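Local coordinates for IroE protein (Escherichia coli, PDB 2GZS) that hydrolyses the trilactone of enterobactin and its glucosylated salmochelin forms, usually once, to give linear trimers, with apo siderophores preferred over iron-loaded ones, at residues M48-A53 with N88-D93; A97-K102 with H148-L153; N119-L124 with L156-S161. All coordinates share one frame; numbering follows the deposited sequence.

Interaction 1 of 3, residues M48-A53 with N88-D93; sequences MLDGNA and NSRAYD. With DFP (diisopropyl phosphonate), chain B.
Arg-90 sets out from helix 87-93 with CG lodged between its backbone N and carbonyl carbon (chi1 77°), and a bend at chi3 then turns the guanidinium onto the carboxylate of Asp-50. Asp-50 meets it with CG beside its own backbone N and anti to the carbonyl carbon, and the two side chains cross at about a right angle. The result is a side-on, two-pronged salt bridge. NE of Arg-90 gives its hydrogen to OD1 of Asp-50 at 2.8 Å, close to the guanidinium plane and on the syn side of the oxygen. NH2 of Arg-90 reaches the syn lone pair of OD2 of Asp-50 at 2.9 Å, that oxygen lying somewhat out of the guanidinium plane. The planes of carboxylate and guanidinium are inclined by 31°, so the pair is slightly twisted.

With NE and one hydrogen of NH2 engaged, the guanidinium is held against rotation and its remaining edge faces the inhibitor. NH1 of Arg-90 donates to O3P of diisopropyl phosphonate at 2.8 Å with an angle of 161° at the hydrogen, while NH2 adds a weak bond to the same oxygen. Asp-50 is thus a second-shell residue that aims a first-shell one, and the backbone N of Asp-50 is itself tied to the hydroxyl of Tyr-94. A leucine in place of Arg-90 would probably leave the buried carboxylate of Asp-50 without its countercharge and O3P without a charged donor. An arginine steadied by an acid and turned toward the phosphoryl oxygen belongs here to the ligand pocket of an alpha/beta-hydrolase esterase, beside the nucleophile Ser-149.

Interaction 2 of 3, residues A97-K102 with H148-L153; sequences AAESRK and HSYGGL. With DFP (diisopropyl phosphonate), chain B.
Glu-99 meets Tyr-150 and Leu-153 by direct contact and through a water, while the 148-153 segment also binds the inhibitor. The direct contact is van der Waals, carboxylate oxygens against ring and methyl carbons. The Glu-99 carboxylate stands nearly upright to the tyrosine ring, the planes 84° apart, with OE2 at the ring edge 3.5 Å from CE1 of Tyr-150. Its other oxygen, OE1, rests 3.4 Å from methyl CD1 of Leu-153. An extended start, CG of Glu-99 opposite its backbone N (chi1 -176°), followed by a bend at chi2, carries the acid across to both.

The polar link is indirect. One water donates to OE2 of Glu-99 and is hydrogen-bonded to OH of Tyr-150, 2.6 Å from that hydroxyl, near the plane of the ring. Both carboxylate oxygens are also met by backbone amides, OE2 by that of Arg-177 and OE1 by that of Gly-178, which also hold the acid.

The third group binds the inhibitor: one covalent bond, one hydrogen bond and a CH-pi contact. OG of Ser-149, the active-site serine, is bonded covalently to P of diisopropyl phosphonate, and N of Tyr-150 donates almost straight to O3P at 2.9 Å (171°), consistent with an oxyanion-hole role. One face of the Tyr-150 ring carries carbon C1' of an isopropyl group 3.5 Å above its centre.

Ser-149 sits in the sharp turn of a GxSxG nucleophile elbow, joining strand 143-148 to helix 150-161. Against the first turn of that helix lies the 97-102 loop, which leads from helix 87-93 toward helix 117-132, while helix 179-187 packs on Ala-98 and Leu-153.

Interaction 3 of 3, residues N119-L124 with L156-S161; sequences NFRQLL and LDSWLS
Both terminal nitrogens of Arg-121 converge on a single oxygen, OD2 of Asp-157, in an end-on salt bridge. Arg-121 starts with CG anti to the backbone N (chi1 -173°), and a bend at chi3 swings its guanidinium onto the acid. NH2 of Arg-121 donates to OD2 of Asp-157 at 2.9 Å and NH1 of Arg-121 at 3.0 Å, each with the oxygen in the guanidinium plane. On the acid's side, both nitrogens come from the same face, well above the carboxylate plane, and the two planes are 58° apart. OD2 also accepts from the hydroxyl of Ser-117, and OD1 is taken by Arg-185 in a second salt bridge, which leaves neither oxygen without a partner.

The second hydrogen of NH2 goes to OG of Ser-158 at 3.0 Å, and that hydroxyl is in turn bonded to the carbonyl of Phe-154, one helical turn back. Ser-161 OG gives its hydrogen to O of Asp-157, almost in line with the carbonyl bond.

Helices 117-132 and 150-161, whose short segments cross at -71°, are joined here by a salt bridge and a hydrogen bond from the same guanidinium; an acid shared between two arginines would probably stay ionised, even though buried.

How the interactions relate
All three contacts are largely buried, yet each uses its polar groups differently; interaction 3 alone has an exposed member, Ser-161 at its margin. Interactions 1 and 2 both touch the same phosphonate, and O3P is shared between a side-chain donor from the first and a backbone donor from the second. They also touch directly, with Ala-91 and Arg-90 against the Tyr-150 ring. Interactions 2 and 3 use successive parts of helix 150-161, its N-terminal end just after the active-site serine and its remote C-terminal end. Interaction 3 meets interaction 1 through Phe-120, which packs on Leu-49 and Asp-93. Acid–arginine pairs carry interactions 1 and 3, whereas Glu-99 in interaction 2 meets its partners by contact and through a water.

Interaction 1 of 3, residues M48-A53 with N88-D93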
loop_
_atom_site.group_PDB
_atom_site.type_symbol
_atom_site.label_atom_id
_atom_site.label_comp_id
_atom_site.label_asym_id
_atom_site.label_seq_id
_atom_site.Cartn_x
_atom_site.Cartn_y
_atom_site.Cartn_z
HETATM N N MSE A 48 -3.323 0.957 3.271
HETATM C CA MSE A 48 -1.961 1.454 3.422
HETATM C C MSE A 48 -1.237 0.703 4.529
HETATM O O MSE A 48 -1.693 0.613 5.657
HETATM C CB MSE A 48 -2.037 2.963 3.805
HETATM C CG MSE A 48 -2.823 3.689 2.656
HETATM SE SE MSE A 48 -2.731 5.633 2.819
HETATM C CE MSE A 48 -3.086 5.088 4.607
ATOM N N LEU A 49 -0.065 0.137 4.129
ATOM C CA LEU A 49 0.711 -0.550 5.164
ATOM C C LEU A 49 1.461 0.434 6.084
ATOM O O LEU A 49 1.443 1.651 5.894
ATOM C CB LEU A 49 1.720 -1.467 4.471
ATOM C CG LEU A 49 1.126 -2.504 3.500
ATOM C CD1 LEU A 49 2.208 -3.565 3.163
ATOM C CD2 LEU A 49 -0.177 -3.127 3.794
ATOM N N ASP A 50 2.130 -0.089 7.104
ATOM C CA ASP A 50 2.749 0.750 8.123
ATOM C C ASP A 50 1.783 1.782 8.665
ATOM O O ASP A 50 2.091 2.970 8.745
ATOM C CB ASP A 50 4.043 1.395 7.570
ATOM C CG ASP A 50 5.109 0.330 7.296
ATOM O OD1 ASP A 50 5.263 -0.575 8.171
ATOM O OD2 ASP A 50 5.747 0.501 6.235
ATOM N N GLY A 51 0.589 1.307 9.015
ATOM C CA GLY A 51 -0.515 2.248 9.270
ATOM C C GLY A 51 -0.238 3.121 10.433
ATOM O O GLY A 51 -0.808 4.239 10.447
ATOM N N ASN A 52 0.505 2.749 11.464
ATOM C CA ASN A 52 0.739 3.643 12.594
ATOM C C ASN A 52 1.485 4.893 12.092
ATOM O O ASN A 52 1.146 6.017 12.481
ATOM C CB ASN A 52 1.587 3.023 13.694
ATOM C CG ASN A 52 1.029 1.740 14.237
ATOM O OD1 ASN A 52 0.440 1.638 15.314
ATOM N ND2 ASN A 52 1.166 0.712 13.444
ATOM N N ALA A 53 2.434 4.704 11.205
ATOM C CA ALA A 53 3.286 5.826 10.736
ATOM C C ALA A 53 2.499 6.709 9.805
ATOM O O ALA A 53 2.597 7.935 9.820
ATOM C CB ALA A 53 4.530 5.260 10.021
ATOM N N ASN A 88 9.672 -5.887 13.706
ATOM C CA ASN A 88 9.691 -7.335 13.587
ATOM C C ASN A 88 8.522 -7.893 12.783
ATOM O O ASN A 88 8.603 -8.742 11.909
ATOM C CB ASN A 88 9.613 -7.982 14.961
ATOM C CG ASN A 88 10.788 -7.708 15.866
ATOM O OD1 ASN A 88 11.826 -7.320 15.349
ATOM N ND2 ASN A 88 10.541 -7.948 17.149
ATOM N N SER A 89 7.325 -7.385 13.148
ATOM C CA SER A 89 6.121 -7.936 12.521
ATOM C C SER A 89 6.056 -7.612 11.042
ATOM O O SER A 89 5.680 -8.413 10.196
ATOM C CB SER A 89 4.840 -7.426 13.192
ATOM O OG SER A 89 4.773 -7.848 14.556
ATOM N N ARG A 90 6.445 -6.365 10.650
ATOM C CA ARG A 90 6.344 -6.028 9.252
ATOM C C ARG A 90 7.350 -6.773 8.353
ATOM O O ARG A 90 7.088 -7.072 7.208
ATOM C CB ARG A 90 6.466 -4.495 9.106
ATOM C CG ARG A 90 7.902 -4.003 9.240
ATOM C CD ARG A 90 7.908 -2.469 9.393
ATOM N NE ARG A 90 7.710 -1.859 8.096
ATOM C CZ ARG A 90 8.517 -1.675 7.077
ATOM N NH1 ARG A 90 9.783 -2.161 7.312
ATOM N NH2 ARG A 90 8.201 -1.099 5.949
ATOM N N ALA A 91 8.532 -7.054 8.970
ATOM C CA ALA A 91 9.515 -7.827 8.192
ATOM C C ALA A 91 8.977 -9.233 7.839
ATOM O O ALA A 91 9.372 -9.666 6.790
ATOM C CB ALA A 91 10.788 -8.035 9.003
ATOM N N TYR A 92 8.134 -9.742 8.715
ATOM C CA TYR A 92 7.494 -11.041 8.410
ATOM C C TYR A 92 6.331 -10.874 7.432
ATOM O O TYR A 92 6.241 -11.497 6.393
ATOM C CB TYR A 92 7.017 -11.698 9.700
ATOM C CG TYR A 92 6.555 -13.128 9.371
ATOM C CD1 TYR A 92 7.417 -14.128 8.937
ATOM C CD2 TYR A 92 5.228 -13.463 9.488
ATOM C CE1 TYR A 92 6.934 -15.428 8.641
ATOM C CE2 TYR A 92 4.702 -14.706 9.203
ATOM C CZ TYR A 92 5.589 -15.672 8.777
ATOM O OH TYR A 92 5.083 -16.934 8.496
ATOM N N ASP A 93 5.396 -9.962 7.864
ATOM C CA ASP A 93 4.153 -9.897 7.074
ATOM C C ASP A 93 4.279 -9.417 5.675
ATOM O O ASP A 93 3.480 -9.746 4.787
ATOM C CB ASP A 93 3.185 -8.940 7.791
ATOM C CG ASP A 93 2.541 -9.459 9.047
ATOM O OD1 ASP A 93 2.461 -10.711 9.184
ATOM O OD2 ASP A 93 2.110 -8.667 9.900
HETATM C C1 DFP B . 13.825 1.483 4.770
HETATM C C2 DFP B . 14.943 1.239 5.786
HETATM C C3 DFP B . 13.218 2.873 4.890
HETATM C "C1'" DFP B . 13.958 -2.968 3.988
HETATM C "C2'" DFP B . 13.907 -3.181 2.503
HETATM C "C3'" DFP B . 15.407 -3.320 4.466
HETATM P P DFP B . 12.454 -0.803 4.360
HETATM O O1P DFP B . 12.790 0.513 5.130
HETATM O O2P DFP B . 13.817 -1.596 4.267
HETATM O O3P DFP B . 11.350 -1.614 5.020
#

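Interaction 2 of 3, residues A97-K102 with H148-L153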
loop_
_atom_site.group_PDB
_atom_site.type_symbol
_atom_site.label_atom_id
_atom_site.label_comp_id
_atom_site.label_asym_id
_atom_site.label_seq_id
_atom_site.Cartn_x
_atom_site.Cartn_y
_atom_site.Cartn_z
ATOM N N ALA A 97 8.916 -15.164 0.128
ATOM C CA ALA A 97 10.048 -16.072 0.300
ATOM C C ALA A 97 11.418 -15.581 -0.134
ATOM O O ALA A 97 12.360 -15.742 0.649
ATOM C CB ALA A 97 9.745 -17.311 -0.563
ATOM N N ALA A 98 11.484 -15.043 -1.327
ATOM C CA ALA A 98 12.668 -14.607 -2.062
ATOM C C ALA A 98 13.495 -13.619 -1.257
ATOM O O ALA A 98 14.724 -13.568 -1.387
ATOM C CB ALA A 98 12.215 -13.989 -3.379
ATOM N N GLU A 99 12.846 -12.828 -0.387
ATOM C CA GLU A 99 13.632 -11.836 0.344
ATOM C C GLU A 99 14.737 -12.466 1.177
ATOM O O GLU A 99 15.702 -11.747 1.474
ATOM C CB GLU A 99 12.682 -10.989 1.215
ATOM C CG GLU A 99 13.307 -9.828 1.978
ATOM C CD GLU A 99 13.873 -8.747 1.093
ATOM O OE1 GLU A 99 13.676 -8.712 -0.142
ATOM O OE2 GLU A 99 14.639 -7.839 1.561
ATOM N N SER A 100 14.720 -13.729 1.595
ATOM C CA SER A 100 15.770 -14.319 2.419
ATOM C C SER A 100 16.668 -15.289 1.654
ATOM O O SER A 100 17.370 -16.132 2.229
ATOM C CB SER A 100 15.178 -15.093 3.604
ATOM O OG SER A 100 14.469 -16.237 3.143
ATOM N N ARG A 101 16.650 -15.202 0.343
ATOM C CA ARG A 101 17.523 -16.081 -0.454
ATOM C C ARG A 101 18.999 -15.771 -0.236
ATOM O O ARG A 101 19.361 -14.585 -0.304
ATOM C CB ARG A 101 17.124 -15.939 -1.923
ATOM C CG ARG A 101 15.617 -16.191 -2.077
ATOM C CD ARG A 101 15.325 -17.448 -2.875
ATOM N NE ARG A 101 14.550 -18.431 -2.133
ATOM C CZ ARG A 101 14.761 -18.909 -0.913
ATOM N NH1 ARG A 101 15.780 -18.505 -0.175
ATOM N NH2 ARG A 101 13.932 -19.822 -0.406
ATOM N N LYS A 102 19.809 -16.805 0.029
ATOM C CA LYS A 102 21.263 -16.634 0.127
ATOM C C LYS A 102 21.694 -15.560 1.131
ATOM O O LYS A 102 22.495 -14.689 0.790
ATOM C CB LYS A 102 21.826 -16.282 -1.253
ATOM C CG LYS A 102 21.200 -17.125 -2.362
ATOM C CD LYS A 102 22.266 -17.870 -3.152
ATOM C CE LYS A 102 21.738 -19.207 -3.667
ATOM N NZ LYS A 102 22.658 -19.827 -4.661
ATOM N N HIS A 148 5.564 0.964 1.504
ATOM C CA HIS A 148 6.921 1.475 1.266
ATOM C C HIS A 148 7.971 0.503 1.822
ATOM O O HIS A 148 7.816 -0.015 2.892
ATOM C CB HIS A 148 7.048 2.843 2.000
ATOM C CG HIS A 148 8.421 3.471 1.971
ATOM N ND1 HIS A 148 9.316 3.275 3.006
ATOM C CD2 HIS A 148 9.006 4.261 1.047
ATOM C CE1 HIS A 148 10.412 3.959 2.686
ATOM N NE2 HIS A 148 10.296 4.566 1.527
ATOM N N SER A 149 9.021 0.396 0.996
ATOM C CA SER A 149 10.217 -0.400 1.445
ATOM C C SER A 149 9.796 -1.866 1.539
ATOM O O SER A 149 9.376 -2.360 0.485
ATOM C CB SER A 149 10.823 0.235 2.697
ATOM O OG SER A 149 12.149 -0.434 2.885
ATOM N N TYR A 150 9.853 -2.543 2.700
ATOM C CA TYR A 150 9.237 -3.876 2.699
ATOM C C TYR A 150 7.775 -3.802 2.261
ATOM O O TYR A 150 7.292 -4.724 1.602
ATOM C CB TYR A 150 9.335 -4.511 4.082
ATOM C CG TYR A 150 10.665 -5.140 4.518
ATOM C CD1 TYR A 150 11.475 -5.705 3.534
ATOM C CD2 TYR A 150 11.008 -5.148 5.841
ATOM C CE1 TYR A 150 12.673 -6.270 3.958
ATOM C CE2 TYR A 150 12.207 -5.736 6.273
ATOM C CZ TYR A 150 12.990 -6.269 5.284
ATOM O OH TYR A 150 14.180 -6.878 5.653
ATOM N N GLY A 151 7.094 -2.715 2.608
ATOM C CA GLY A 151 5.693 -2.569 2.160
ATOM C C GLY A 151 5.642 -2.506 0.652
ATOM O O GLY A 151 4.689 -2.986 0.030
ATOM N N GLY A 152 6.663 -1.946 -0.028
ATOM C CA GLY A 152 6.658 -1.896 -1.485
ATOM C C GLY A 152 6.833 -3.287 -2.102
ATOM O O GLY A 152 6.250 -3.593 -3.157
ATOM N N LEU A 153 7.629 -4.143 -1.416
ATOM C CA LEU A 153 7.716 -5.529 -1.867
ATOM C C LEU A 153 6.352 -6.252 -1.759
ATOM O O LEU A 153 5.974 -6.992 -2.689
ATOM C CB LEU A 153 8.720 -6.374 -1.034
ATOM C CG LEU A 153 10.129 -5.752 -1.080
ATOM C CD1 LEU A 153 11.057 -6.608 -0.197
ATOM C CD2 LEU A 153 10.631 -5.683 -2.522
HETATM C C1 DFP B . 13.825 1.483 4.770
HETATM C C2 DFP B . 14.943 1.239 5.786
HETATM C C3 DFP B . 13.218 2.873 4.890
HETATM C "C1'" DFP B . 13.958 -2.968 3.988
HETATM C "C2'" DFP B . 13.907 -3.181 2.503
HETATM C "C3'" DFP B . 15.407 -3.320 4.466
HETATM P P DFP B . 12.454 -0.803 4.360
HETATM O O1P DFP B . 12.790 0.513 5.130
HETATM O O2P DFP B . 13.817 -1.596 4.267
HETATM O O3P DFP B . 11.350 -1.614 5.020
HETATM O O HOH W 1 15.684 -7.998 3.866
#

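Interaction 3 of 3, residues N119-L124 with L156-S161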
loop_
_atom_site.group_PDB
_atom_site.type_symbol
_atom_site.label_atom_id
_atom_site.label_comp_id
_atom_site.label_asym_id
_atom_site.label_seq_id
_atom_site.Cartn_x
_atom_site.Cartn_y
_atom_site.Cartn_z
ATOM N N ASN A 119 0.280 -15.146 3.969
ATOM C CA ASN A 119 -0.682 -15.227 5.092
ATOM C C ASN A 119 -1.196 -13.848 5.454
ATOM O O ASN A 119 -2.366 -13.750 5.842
ATOM C CB ASN A 119 -0.025 -15.828 6.338
ATOM C CG ASN A 119 0.634 -17.188 6.152
ATOM O OD1 ASN A 119 1.827 -17.304 6.405
ATOM N ND2 ASN A 119 -0.124 -18.170 5.749
ATOM N N PHE A 120 -0.344 -12.814 5.308
ATOM C CA PHE A 120 -0.824 -11.451 5.621
ATOM C C PHE A 120 -1.827 -11.050 4.534
ATOM O O PHE A 120 -2.849 -10.419 4.902
ATOM C CB PHE A 120 0.378 -10.515 5.678
ATOM C CG PHE A 120 -0.056 -9.051 5.910
ATOM C CD1 PHE A 120 -0.768 -8.688 7.044
ATOM C CD2 PHE A 120 0.275 -8.101 4.939
ATOM C CE1 PHE A 120 -1.146 -7.346 7.235
ATOM C CE2 PHE A 120 -0.156 -6.785 5.133
ATOM C CZ PHE A 120 -0.882 -6.402 6.254
ATOM N N ARG A 121 -1.609 -11.370 3.284
ATOM C CA ARG A 121 -2.581 -11.037 2.232
ATOM C C ARG A 121 -3.891 -11.765 2.527
ATOM O O ARG A 121 -4.938 -11.153 2.292
ATOM C CB ARG A 121 -2.035 -11.359 0.854
ATOM C CG ARG A 121 -3.006 -10.832 -0.241
ATOM C CD ARG A 121 -2.280 -10.627 -1.593
ATOM N NE ARG A 121 -1.330 -11.675 -1.767
ATOM C CZ ARG A 121 0.012 -11.673 -1.702
ATOM N NH1 ARG A 121 0.551 -12.879 -1.888
ATOM N NH2 ARG A 121 0.794 -10.632 -1.473
ATOM N N GLN A 122 -3.884 -13.021 2.985
ATOM C CA GLN A 122 -5.176 -13.680 3.282
ATOM C C GLN A 122 -5.843 -12.945 4.396
ATOM O O GLN A 122 -7.072 -12.728 4.373
ATOM C CB GLN A 122 -4.833 -15.136 3.697
ATOM C CG GLN A 122 -6.014 -15.853 4.354
ATOM C CD GLN A 122 -6.462 -17.073 3.567
ATOM O OE1 GLN A 122 -7.611 -17.513 3.727
ATOM N NE2 GLN A 122 -5.496 -17.542 2.768
ATOM N N LEU A 123 -5.164 -12.526 5.437
ATOM C CA LEU A 123 -5.743 -11.766 6.529
ATOM C C LEU A 123 -6.366 -10.485 5.953
ATOM O O LEU A 123 -7.511 -10.071 6.251
ATOM C CB LEU A 123 -4.684 -11.385 7.570
ATOM C CG LEU A 123 -5.085 -10.275 8.524
ATOM C CD1 LEU A 123 -6.154 -10.792 9.484
ATOM C CD2 LEU A 123 -3.899 -9.775 9.349
ATOM N N LEU A 124 -5.587 -9.772 5.140
ATOM C CA LEU A 124 -6.025 -8.452 4.625
ATOM C C LEU A 124 -7.241 -8.601 3.757
ATOM O O LEU A 124 -8.199 -7.808 3.945
ATOM C CB LEU A 124 -4.833 -7.835 3.876
ATOM C CG LEU A 124 -5.087 -6.449 3.237
ATOM C CD1 LEU A 124 -5.430 -5.416 4.310
ATOM C CD2 LEU A 124 -3.870 -6.043 2.419
ATOM N N LEU A 156 4.160 -5.375 -4.722
ATOM C CA LEU A 156 4.517 -6.143 -5.947
ATOM C C LEU A 156 4.036 -7.595 -5.845
ATOM O O LEU A 156 3.455 -8.129 -6.806
ATOM C CB LEU A 156 6.026 -6.131 -6.191
ATOM C CG LEU A 156 6.636 -4.777 -6.552
ATOM C CD1 LEU A 156 8.167 -4.882 -6.686
ATOM C CD2 LEU A 156 6.013 -4.200 -7.818
ATOM N N ASP A 157 4.258 -8.209 -4.709
ATOM C CA ASP A 157 3.836 -9.578 -4.426
ATOM C C ASP A 157 2.317 -9.702 -4.629
ATOM O O ASP A 157 1.809 -10.702 -5.188
ATOM C CB ASP A 157 4.312 -10.007 -3.045
ATOM C CG ASP A 157 4.049 -11.472 -2.722
ATOM O OD1 ASP A 157 4.589 -12.322 -3.499
ATOM O OD2 ASP A 157 3.353 -11.857 -1.760
ATOM N N SER A 158 1.607 -8.662 -4.191
ATOM C CA SER A 158 0.139 -8.682 -4.273
ATOM C C SER A 158 -0.293 -8.380 -5.702
ATOM O O SER A 158 -1.273 -8.994 -6.188
ATOM C CB SER A 158 -0.398 -7.559 -3.351
ATOM O OG SER A 158 -0.092 -7.861 -2.009
ATOM N N TRP A 159 0.382 -7.483 -6.422
ATOM C CA TRP A 159 0.036 -7.264 -7.838
ATOM C C TRP A 159 0.146 -8.575 -8.609
ATOM O O TRP A 159 -0.611 -8.927 -9.515
ATOM C CB TRP A 159 1.034 -6.222 -8.435
ATOM C CG TRP A 159 0.724 -5.906 -9.881
ATOM C CD1 TRP A 159 -0.183 -4.980 -10.369
ATOM C CD2 TRP A 159 1.307 -6.496 -11.041
ATOM N NE1 TRP A 159 -0.172 -4.995 -11.737
ATOM C CE2 TRP A 159 0.754 -5.933 -12.190
ATOM C CE3 TRP A 159 2.280 -7.489 -11.190
ATOM C CZ2 TRP A 159 1.111 -6.293 -13.490
ATOM C CZ3 TRP A 159 2.651 -7.860 -12.475
ATOM C CH2 TRP A 159 2.089 -7.280 -13.593
ATOM N N LEU A 160 1.117 -9.427 -8.248
ATOM C CA LEU A 160 1.296 -10.748 -8.905
ATOM C C LEU A 160 0.193 -11.710 -8.541
ATOM O O LEU A 160 -0.161 -12.548 -9.374
ATOM C CB LEU A 160 2.639 -11.393 -8.499
ATOM C CG LEU A 160 3.856 -10.779 -9.189
ATOM C CD1 LEU A 160 5.139 -11.203 -8.460
ATOM C CD2 LEU A 160 3.854 -11.201 -10.664
ATOM N N SER A 161 -0.330 -11.645 -7.324
ATOM C CA SER A 161 -1.185 -12.758 -6.867
ATOM C C SER A 161 -2.632 -12.367 -6.622
ATOM O O SER A 161 -3.533 -13.227 -6.570
ATOM C CB SER A 161 -0.565 -13.336 -5.598
ATOM O OG SER A 161 0.852 -13.543 -5.697
#